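Local coordinates for putative two-component sensor histidine kinase protein (Sinorhizobium meliloti, PDB 3HCY) that probably transfers phosphate from ATP to a protein histidine as a sensor kinase, of which this chain is the GAF domain, at residues 10-15 and 39-44; 17-22 and 108-113; 67-72 and 91-96. One frame throughout, in Å; residues are numbered along the deposited sequence.

In the fold
Helix 5-19 opens the chain, and interaction 1 closes the first loop by bringing strand 35-41, an outermost strand of the sheet, back over the helix. Interaction 2 starts further along the same helix and waits for strand 104-112, so it crosses interaction 1; I15 packs on F108 and C21 where the two meet. Interaction 3 pairs strand 67-69 with strand 92-99, closing a loop that contains helix 79-88. It follows interaction 1 in series and lies wholly within the long loop of interaction 2, with Y112 N probably hydrogen-bonded to A92 O. Interactions 1 and 2 tie the N-terminal helix to the five-stranded antiparallel sheet of the GAF fold, and interaction 3 adds its edge strand 67-69.

Interaction 1 of 3, residues 10-15 and 39-44; sequences ATLDAI and AARGLS
R41 leaves its strand with CG between the backbone N and the carbonyl carbon (chi1 39°), and the chain is bent at its second torsion (chi2 -143°), a path that carries its guanidinium across to helix 10-15, where L12 and D13 receive it. This is a helix-on-sheet contact of the GAF fold: the N-terminal helix lies alongside an outermost strand, 35-41, with segment axes 9.3 Å apart at closest. L12 CB sits over the centre of one guanidinium face, 3.3 Å above its plane, so the flat cation rests on the first carbon of an aliphatic side chain. At the edge, R41 NH2 forms a salt bridge with D13 OD1; the modelled 2.4 Å is doubtfully short, so its exact length carries no weight. The carboxylate and guanidinium planes are turned 37° apart, so the two groups meet without the flat, two-pronged fit of a coplanar pair. Each charge has a second partner. R41 NH1 also bridges E9, while D13 OD2 reaches R139 of the second subunit, and the cluster thus carries the helix–strand contact into the subunit interface. Beside the charges runs an apolar seam. L12 points toward the strand and also packs on I26 of the adjoining strand 23-29. Its CD1 lies 3.8 Å from A39 CB and 3.7 Å from the backbone N of A40.

Interaction 2 of 3, residues 17-22 and 108-113; sequences GALNCD and FMTYYD
The Y112 ring takes C21 CB over one face, offset toward the rim, and stacks with the ring of H116; D22 N and N20 O approach it obliquely. C21 CB makes a CH-pi contact, 3.6 Å from the Y112 ring centroid and 27° off the ring normal. With SG between the backbone N and the carbonyl carbon (chi1 48°), the C21 sulfur leans off the ring and its nearest partner is T110 CG2, at 3.8 Å, leaving an oblique sulfur-aromatic contact with Y112. The same T110 methyl meets L19 CD1 at 3.7 Å, the two side chains crossing at about a right angle, so one branch of T110 serves both the helix end and the turn after it.

Beyond C21 the chain is fastened by polar bonds. D22 N gives a hydrogen bond to Y111 O (3.0 Å), and D113 N returns one to D22 OD2 (2.6 Å, 165° at the hydrogen), using the anti lone pair of that oxygen. The two carboxylates lie close, D22 OD2 standing 3.5 Å from D113 OD2. That proximity is probably eased by R23, which forms a salt bridge with D113 OD1. A water donates to D113 OD2 and to the backbone O of D22.

This is where the N-terminal helix of the GAF domain ends: N20 leaves helical geometry with positive phi, and the chain turns into strand 23-29. That strand flanks 104-112 in the sheet, pairing R23 with Y111, and strand 92-99 flanks it on the other side, while E122 of helix 120-146 packs against both L19 and Y112.

Interaction 3 of 3, residues 67-72 and 91-96; sequences IFVENV and AALGFF
V69 projects from CB on the same face of the sheet as L93 and F95. CB lies 3.6 Å from L93 CD1, and CG1, anti to the backbone N (chi1 167°), meets the same methyl at 3.4 Å, the two side chains lying side by side and pointing the same way. The other tip, CG2, turns to the edge of the F95 ring, 4.1 Å from CE2. Beneath these tips the backbones of V69 and L93 form a hydrogen-bonded pair, V69 N to L93 O at 2.8 Å and L93 N to V69 O at 2.9 Å. I67 and F95 are joined in the same way by two more bonds, and I67 O also lies at the edge of the F95 ring. F68 and G94, between them, form a non-hydrogen-bonded pair. This antiparallel ladder adds strand 67-69 as an outermost strand of the GAF sheet, beside 92-99. The face opposite I67, V69, L93 and F95 carries F68, whose CE1 touches F96 CE1 at 3.7 Å, the rings oblique with planes 70° apart; I123 and A126 of helix 120-146 pack on F68 and F96 respectively. Past V69 the ladder breaks. A91 and A92 together face Y112 of the next strand as a classic beta bulge, and A92 CB rests on V69 O and E70 O. V72 N gives A91 O a weak hydrogen bond, while the V72 side chain packs against K82, I85 and V86 of helix 79-88.

Interaction 1 of 3, residues 10-15 and 39-44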
loop_
_atom_site.group_PDB
_atom_site.type_symbol
_atom_site.label_atom_id
_atom_site.label_comp_id
_atom_site.label_asym_id
_atom_site.label_seq_id
_atom_site.Cartn_x
_atom_site.Cartn_y
_atom_site.Cartn_z
ATOM N N ALA A 10 -8.349 4.009 3.478
ATOM C CA ALA A 10 -7.808 2.645 3.271
ATOM C C ALA A 10 -6.386 2.555 3.812
ATOM O O ALA A 10 -5.956 1.494 4.370
ATOM C CB ALA A 10 -7.818 2.247 1.717
ATOM N N THR A 11 -5.637 3.653 3.611
ATOM C CA THR A 11 -4.248 3.633 4.001
ATOM C C THR A 11 -4.201 3.626 5.510
ATOM O O THR A 11 -3.444 2.887 6.129
ATOM C CB THR A 11 -3.470 4.825 3.515
ATOM O OG1 THR A 11 -3.508 4.899 2.094
ATOM C CG2 THR A 11 -2.089 4.676 3.914
ATOM N N LEU A 12 -5.031 4.467 6.098
ATOM C CA LEU A 12 -5.121 4.552 7.526
ATOM C C LEU A 12 -5.562 3.160 8.063
ATOM O O LEU A 12 -5.070 2.692 9.117
ATOM C CB LEU A 12 -6.085 5.712 7.925
ATOM C CG LEU A 12 -5.753 7.203 7.606
ATOM C CD1 LEU A 12 -6.893 8.160 7.952
ATOM C CD2 LEU A 12 -4.383 7.707 8.204
ATOM N N ASP A 13 -6.468 2.503 7.333
ATOM C CA ASP A 13 -6.823 1.128 7.673
ATOM C C ASP A 13 -5.601 0.202 7.615
ATOM O O ASP A 13 -5.365 -0.567 8.561
ATOM C CB ASP A 13 -7.906 0.550 6.773
ATOM C CG ASP A 13 -9.218 1.235 6.935
ATOM O OD1 ASP A 13 -9.553 1.782 7.986
ATOM O OD2 ASP A 13 -9.975 1.244 5.975
ATOM N N ALA A 14 -4.839 0.283 6.528
ATOM C CA ALA A 14 -3.682 -0.581 6.418
ATOM C C ALA A 14 -2.675 -0.180 7.496
ATOM O O ALA A 14 -2.084 -1.040 8.089
ATOM C CB ALA A 14 -3.041 -0.526 5.019
ATOM N N ILE A 15 -2.486 1.107 7.761
ATOM C CA ILE A 15 -1.489 1.477 8.755
ATOM C C ILE A 15 -1.776 0.810 10.104
ATOM O O ILE A 15 -0.855 0.292 10.739
ATOM C CB ILE A 15 -1.357 2.986 8.969
ATOM C CG1 ILE A 15 -0.497 3.610 7.855
ATOM C CG2 ILE A 15 -0.686 3.248 10.276
ATOM C CD1 ILE A 15 -1.099 4.977 7.207
ATOM N N ALA A 39 -5.717 13.747 6.196
ATOM C CA ALA A 39 -6.431 12.644 6.861
ATOM C C ALA A 39 -5.747 12.265 8.141
ATOM O O ALA A 39 -4.521 12.474 8.256
ATOM C CB ALA A 39 -6.527 11.386 5.926
ATOM N N ALA A 40 -6.508 11.685 9.086
ATOM C CA ALA A 40 -5.943 11.382 10.406
ATOM C C ALA A 40 -6.830 10.557 11.296
ATOM O O ALA A 40 -8.036 10.604 11.179
ATOM C CB ALA A 40 -5.548 12.691 11.123
ATOM N N ARG A 41 -6.229 9.764 12.182
ATOM C CA ARG A 41 -6.912 9.357 13.414
ATOM C C ARG A 41 -5.970 9.059 14.535
ATOM O O ARG A 41 -4.845 8.758 14.257
ATOM C CB ARG A 41 -7.729 8.102 13.166
ATOM C CG ARG A 41 -7.186 7.036 12.304
ATOM C CD ARG A 41 -8.413 6.462 11.482
ATOM N NE ARG A 41 -8.212 5.171 10.780
ATOM C CZ ARG A 41 -8.812 4.775 9.652
ATOM N NH1 ARG A 41 -9.625 5.555 8.962
ATOM N NH2 ARG A 41 -8.521 3.585 9.173
ATOM N N GLY A 42 -6.333 9.125 15.803
ATOM C CA GLY A 42 -7.149 10.099 16.427
ATOM C C GLY A 42 -6.102 11.138 16.907
ATOM O O GLY A 42 -5.565 11.051 17.988
ATOM N N LEU A 43 -5.718 12.022 15.987
ATOM C CA LEU A 43 -5.233 13.335 16.315
ATOM C C LEU A 43 -6.463 14.222 16.466
ATOM O O LEU A 43 -7.480 14.043 15.774
ATOM C CB LEU A 43 -4.367 13.903 15.166
ATOM C CG LEU A 43 -3.095 13.086 14.882
ATOM C CD1 LEU A 43 -2.225 13.721 13.805
ATOM C CD2 LEU A 43 -2.294 12.839 16.169
ATOM N N SER A 44 -6.347 15.208 17.350
ATOM C CA SER A 44 -7.358 16.244 17.426
ATOM C C SER A 44 -7.030 17.342 16.376
ATOM O O SER A 44 -5.860 17.538 15.973
ATOM C CB SER A 44 -7.367 16.842 18.816
ATOM O OG SER A 44 -6.192 17.603 18.926
#

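Interaction 2 of 3, residues 17-22 and 108-113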
loop_
_atom_site.group_PDB
_atom_site.type_symbol
_atom_site.label_atom_id
_atom_site.label_comp_id
_atom_site.label_asym_id
_atom_site.label_seq_id
_atom_site.Cartn_x
_atom_site.Cartn_y
_atom_site.Cartn_z
ATOM N N GLY A 17 -3.716 -1.921 10.836
ATOM C CA GLY A 17 -3.618 -3.330 10.770
ATOM C C GLY A 17 -2.203 -3.827 10.621
ATOM O O GLY A 17 -1.836 -4.825 11.240
ATOM N N ALA A 18 -1.390 -3.166 9.800
ATOM C CA ALA A 18 0.020 -3.585 9.634
ATOM C C ALA A 18 0.974 -3.140 10.780
ATOM O O ALA A 18 1.974 -3.816 11.054
ATOM C CB ALA A 18 0.567 -3.181 8.265
ATOM N N LEU A 19 0.678 -2.038 11.456
ATOM C CA LEU A 19 1.672 -1.475 12.373
ATOM C C LEU A 19 1.203 -1.274 13.787
ATOM O O LEU A 19 2.018 -0.818 14.619
ATOM C CB LEU A 19 2.214 -0.125 11.905
ATOM C CG LEU A 19 2.743 0.050 10.482
ATOM C CD1 LEU A 19 2.888 1.545 10.154
ATOM C CD2 LEU A 19 4.078 -0.712 10.273
ATOM N N ASN A 20 -0.038 -1.592 14.135
ATOM C CA ASN A 20 -0.344 -1.466 15.577
ATOM C C ASN A 20 0.346 -0.255 16.393
ATOM O O ASN A 20 1.021 -0.442 17.429
ATOM C CB ASN A 20 -0.022 -2.782 16.302
ATOM C CG ASN A 20 -0.462 -2.734 17.758
ATOM O OD1 ASN A 20 -0.663 -1.643 18.342
ATOM N ND2 ASN A 20 -0.710 -3.932 18.336
ATOM N N CYS A 21 0.166 0.969 15.895
ATOM C CA CYS A 21 0.558 2.178 16.570
ATOM C C CYS A 21 -0.741 2.777 17.087
ATOM O O CYS A 21 -1.808 2.199 16.901
ATOM C CB CYS A 21 1.255 3.118 15.574
ATOM S SG CYS A 21 0.352 3.346 13.954
ATOM N N ASP A 22 -0.655 3.945 17.704
ATOM C CA ASP A 22 -1.749 4.482 18.483
ATOM C C ASP A 22 -2.681 5.443 17.754
ATOM O O ASP A 22 -3.863 5.579 18.119
ATOM C CB ASP A 22 -1.135 5.155 19.705
ATOM C CG ASP A 22 -0.585 4.158 20.659
ATOM O OD1 ASP A 22 -0.900 2.953 20.558
ATOM O OD2 ASP A 22 0.191 4.614 21.529
ATOM N N PHE A 108 3.610 10.672 5.863
ATOM C CA PHE A 108 2.612 10.055 6.715
ATOM C C PHE A 108 3.291 9.640 8.005
ATOM O O PHE A 108 4.491 9.365 8.017
ATOM C CB PHE A 108 1.813 8.905 6.011
ATOM C CG PHE A 108 2.240 7.497 6.399
ATOM C CD1 PHE A 108 1.826 6.939 7.572
ATOM C CD2 PHE A 108 3.036 6.754 5.577
ATOM C CE1 PHE A 108 2.226 5.663 7.922
ATOM C CE2 PHE A 108 3.441 5.496 5.923
ATOM C CZ PHE A 108 3.053 4.957 7.092
ATOM N N MET A 109 2.512 9.675 9.084
ATOM C CA MET A 109 3.055 9.701 10.425
ATOM C C MET A 109 2.383 8.577 11.187
ATOM O O MET A 109 1.154 8.350 11.054
ATOM C CB MET A 109 2.776 11.053 11.170
ATOM C CG MET A 109 3.164 12.390 10.484
ATOM S SD MET A 109 4.889 12.660 10.556
ATOM C CE MET A 109 5.209 12.139 12.229
ATOM N N THR A 110 3.195 7.899 11.989
ATOM C CA THR A 110 2.683 7.004 12.999
ATOM C C THR A 110 3.031 7.660 14.315
ATOM O O THR A 110 4.104 8.203 14.455
ATOM C CB THR A 110 3.394 5.692 12.942
ATOM O OG1 THR A 110 4.798 5.976 12.934
ATOM C CG2 THR A 110 3.000 4.925 11.700
ATOM N N TYR A 111 2.111 7.609 15.257
ATOM C CA TYR A 111 2.266 8.221 16.567
ATOM C C TYR A 111 2.094 7.108 17.600
ATOM O O TYR A 111 1.309 6.166 17.387
ATOM C CB TYR A 111 1.189 9.278 16.788
ATOM C CG TYR A 111 1.156 10.372 15.755
ATOM C CD1 TYR A 111 2.056 11.428 15.800
ATOM C CD2 TYR A 111 0.201 10.387 14.735
ATOM C CE1 TYR A 111 2.023 12.469 14.848
ATOM C CE2 TYR A 111 0.168 11.435 13.779
ATOM C CZ TYR A 111 1.074 12.455 13.860
ATOM O OH TYR A 111 1.084 13.459 12.945
ATOM N N TYR A 112 2.835 7.201 18.692
ATOM C CA TYR A 112 2.688 6.270 19.801
ATOM C C TYR A 112 2.582 7.067 21.088
ATOM O O TYR A 112 3.420 7.955 21.337
ATOM C CB TYR A 112 3.887 5.344 19.893
ATOM C CG TYR A 112 4.028 4.421 18.708
ATOM C CD1 TYR A 112 3.605 3.099 18.775
ATOM C CD2 TYR A 112 4.605 4.870 17.520
ATOM C CE1 TYR A 112 3.766 2.250 17.719
ATOM C CE2 TYR A 112 4.742 4.026 16.442
ATOM C CZ TYR A 112 4.328 2.717 16.546
ATOM O OH TYR A 112 4.464 1.875 15.445
ATOM N N ASP A 113 1.561 6.761 21.889
ATOM C CA ASP A 113 1.286 7.480 23.132
ATOM C C ASP A 113 2.343 7.211 24.265
ATOM O O ASP A 113 2.367 7.894 25.278
ATOM C CB ASP A 113 -0.100 7.074 23.649
ATOM C CG ASP A 113 -1.216 7.455 22.725
ATOM O OD1 ASP A 113 -1.016 8.450 22.005
ATOM O OD2 ASP A 113 -2.284 6.766 22.757
HETATM O O HOH W 1 -4.393 6.726 20.741
#

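Interaction 3 of 3, residues 67-72 and 91-96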
loop_
_atom_site.group_PDB
_atom_site.type_symbol
_atom_site.label_atom_id
_atom_site.label_comp_id
_atom_site.label_asym_id
_atom_site.label_seq_id
_atom_site.Cartn_x
_atom_site.Cartn_y
_atom_site.Cartn_z
ATOM N N ILE A 67 12.363 9.299 9.450
ATOM C CA ILE A 67 12.893 9.883 10.676
ATOM C C ILE A 67 12.140 9.244 11.835
ATOM O O ILE A 67 10.928 9.112 11.771
ATOM C CB ILE A 67 12.691 11.464 10.742
ATOM C CG1 ILE A 67 13.305 12.223 9.526
ATOM C CG2 ILE A 67 13.200 12.033 12.069
ATOM C CD1 ILE A 67 14.531 11.511 8.763
ATOM N N PHE A 68 12.837 8.852 12.896
ATOM C CA PHE A 68 12.164 8.240 14.040
ATOM C C PHE A 68 12.434 9.046 15.262
ATOM O O PHE A 68 13.508 9.586 15.386
ATOM C CB PHE A 68 12.625 6.803 14.201
ATOM C CG PHE A 68 12.456 6.041 12.971
ATOM C CD1 PHE A 68 11.236 5.564 12.619
ATOM C CD2 PHE A 68 13.468 5.916 12.079
ATOM C CE1 PHE A 68 11.043 4.878 11.396
ATOM C CE2 PHE A 68 13.292 5.246 10.871
ATOM C CZ PHE A 68 12.075 4.733 10.531
ATOM N N VAL A 69 11.438 9.153 16.132
ATOM C CA VAL A 69 11.547 9.817 17.428
ATOM C C VAL A 69 10.961 8.870 18.480
ATOM O O VAL A 69 9.748 8.704 18.629
ATOM C CB VAL A 69 10.769 11.139 17.427
ATOM C CG1 VAL A 69 10.607 11.696 18.852
ATOM C CG2 VAL A 69 11.411 12.134 16.492
ATOM N N GLU A 70 11.835 8.264 19.242
ATOM C CA GLU A 70 11.442 7.186 20.135
ATOM C C GLU A 70 10.879 7.688 21.438
ATOM O O GLU A 70 10.009 7.043 22.022
ATOM C CB GLU A 70 12.644 6.288 20.404
ATOM C CG GLU A 70 13.052 5.565 19.150
ATOM C CD GLU A 70 14.268 4.727 19.342
ATOM O OE1 GLU A 70 14.917 4.865 20.433
ATOM O OE2 GLU A 70 14.574 3.947 18.392
ATOM N N ASN A 71 11.428 8.808 21.906
ATOM C CA ASN A 71 10.916 9.519 23.068
ATOM C C ASN A 71 10.974 10.964 22.758
ATOM O O ASN A 71 12.043 11.461 22.394
ATOM C CB ASN A 71 11.780 9.269 24.265
ATOM C CG ASN A 71 11.072 9.550 25.536
ATOM O OD1 ASN A 71 10.472 10.619 25.714
ATOM N ND2 ASN A 71 11.138 8.592 26.460
ATOM N N VAL A 72 9.837 11.630 22.905
ATOM C CA VAL A 72 9.749 13.039 22.571
ATOM C C VAL A 72 10.692 13.795 23.458
ATOM O O VAL A 72 11.345 14.754 22.997
ATOM C CB VAL A 72 8.395 13.705 22.850
ATOM C CG1 VAL A 72 8.250 14.921 21.949
ATOM C CG2 VAL A 72 7.283 12.792 22.647
ATOM N N ALA A 91 4.094 10.407 22.628
ATOM C CA ALA A 91 5.442 10.158 23.172
ATOM C C ALA A 91 6.467 9.778 22.063
ATOM O O ALA A 91 7.687 9.899 22.238
ATOM C CB ALA A 91 5.359 9.015 24.223
ATOM N N ALA A 92 5.987 9.258 20.942
ATOM C CA ALA A 92 6.877 8.738 19.956
ATOM C C ALA A 92 6.245 8.939 18.592
ATOM O O ALA A 92 5.021 8.945 18.463
ATOM C CB ALA A 92 7.163 7.283 20.234
ATOM N N LEU A 93 7.081 9.169 17.581
ATOM C CA LEU A 93 6.564 9.372 16.240
ATOM C C LEU A 93 7.520 8.920 15.121
ATOM O O LEU A 93 8.763 8.893 15.250
ATOM C CB LEU A 93 6.160 10.836 16.007
ATOM C CG LEU A 93 6.051 11.938 17.083
ATOM C CD1 LEU A 93 7.393 12.206 17.802
ATOM C CD2 LEU A 93 5.521 13.223 16.426
ATOM N N GLY A 94 6.880 8.585 14.006
ATOM C CA GLY A 94 7.555 8.079 12.822
ATOM C C GLY A 94 7.125 8.893 11.629
ATOM O O GLY A 94 5.927 9.029 11.364
ATOM N N PHE A 95 8.110 9.431 10.926
ATOM C CA PHE A 95 7.874 10.177 9.707
ATOM C C PHE A 95 8.364 9.412 8.473
ATOM O O PHE A 95 9.533 9.136 8.351
ATOM C CB PHE A 95 8.651 11.489 9.701
ATOM C CG PHE A 95 8.470 12.353 10.918
ATOM C CD1 PHE A 95 7.777 13.560 10.821
ATOM C CD2 PHE A 95 9.092 12.027 12.132
ATOM C CE1 PHE A 95 7.657 14.392 11.911
ATOM C CE2 PHE A 95 8.974 12.861 13.238
ATOM C CZ PHE A 95 8.258 14.034 13.127
ATOM N N PHE A 96 7.464 9.129 7.551
ATOM C CA PHE A 96 7.790 8.416 6.351
ATOM C C PHE A 96 7.380 9.285 5.188
ATOM O O PHE A 96 6.211 9.586 5.045
ATOM C CB PHE A 96 7.043 7.101 6.302
ATOM C CG PHE A 96 7.153 6.317 7.564
ATOM C CD1 PHE A 96 8.194 5.428 7.747
ATOM C CD2 PHE A 96 6.239 6.516 8.604
ATOM C CE1 PHE A 96 8.307 4.734 8.922
ATOM C CE2 PHE A 96 6.341 5.817 9.795
ATOM C CZ PHE A 96 7.375 4.932 9.954
#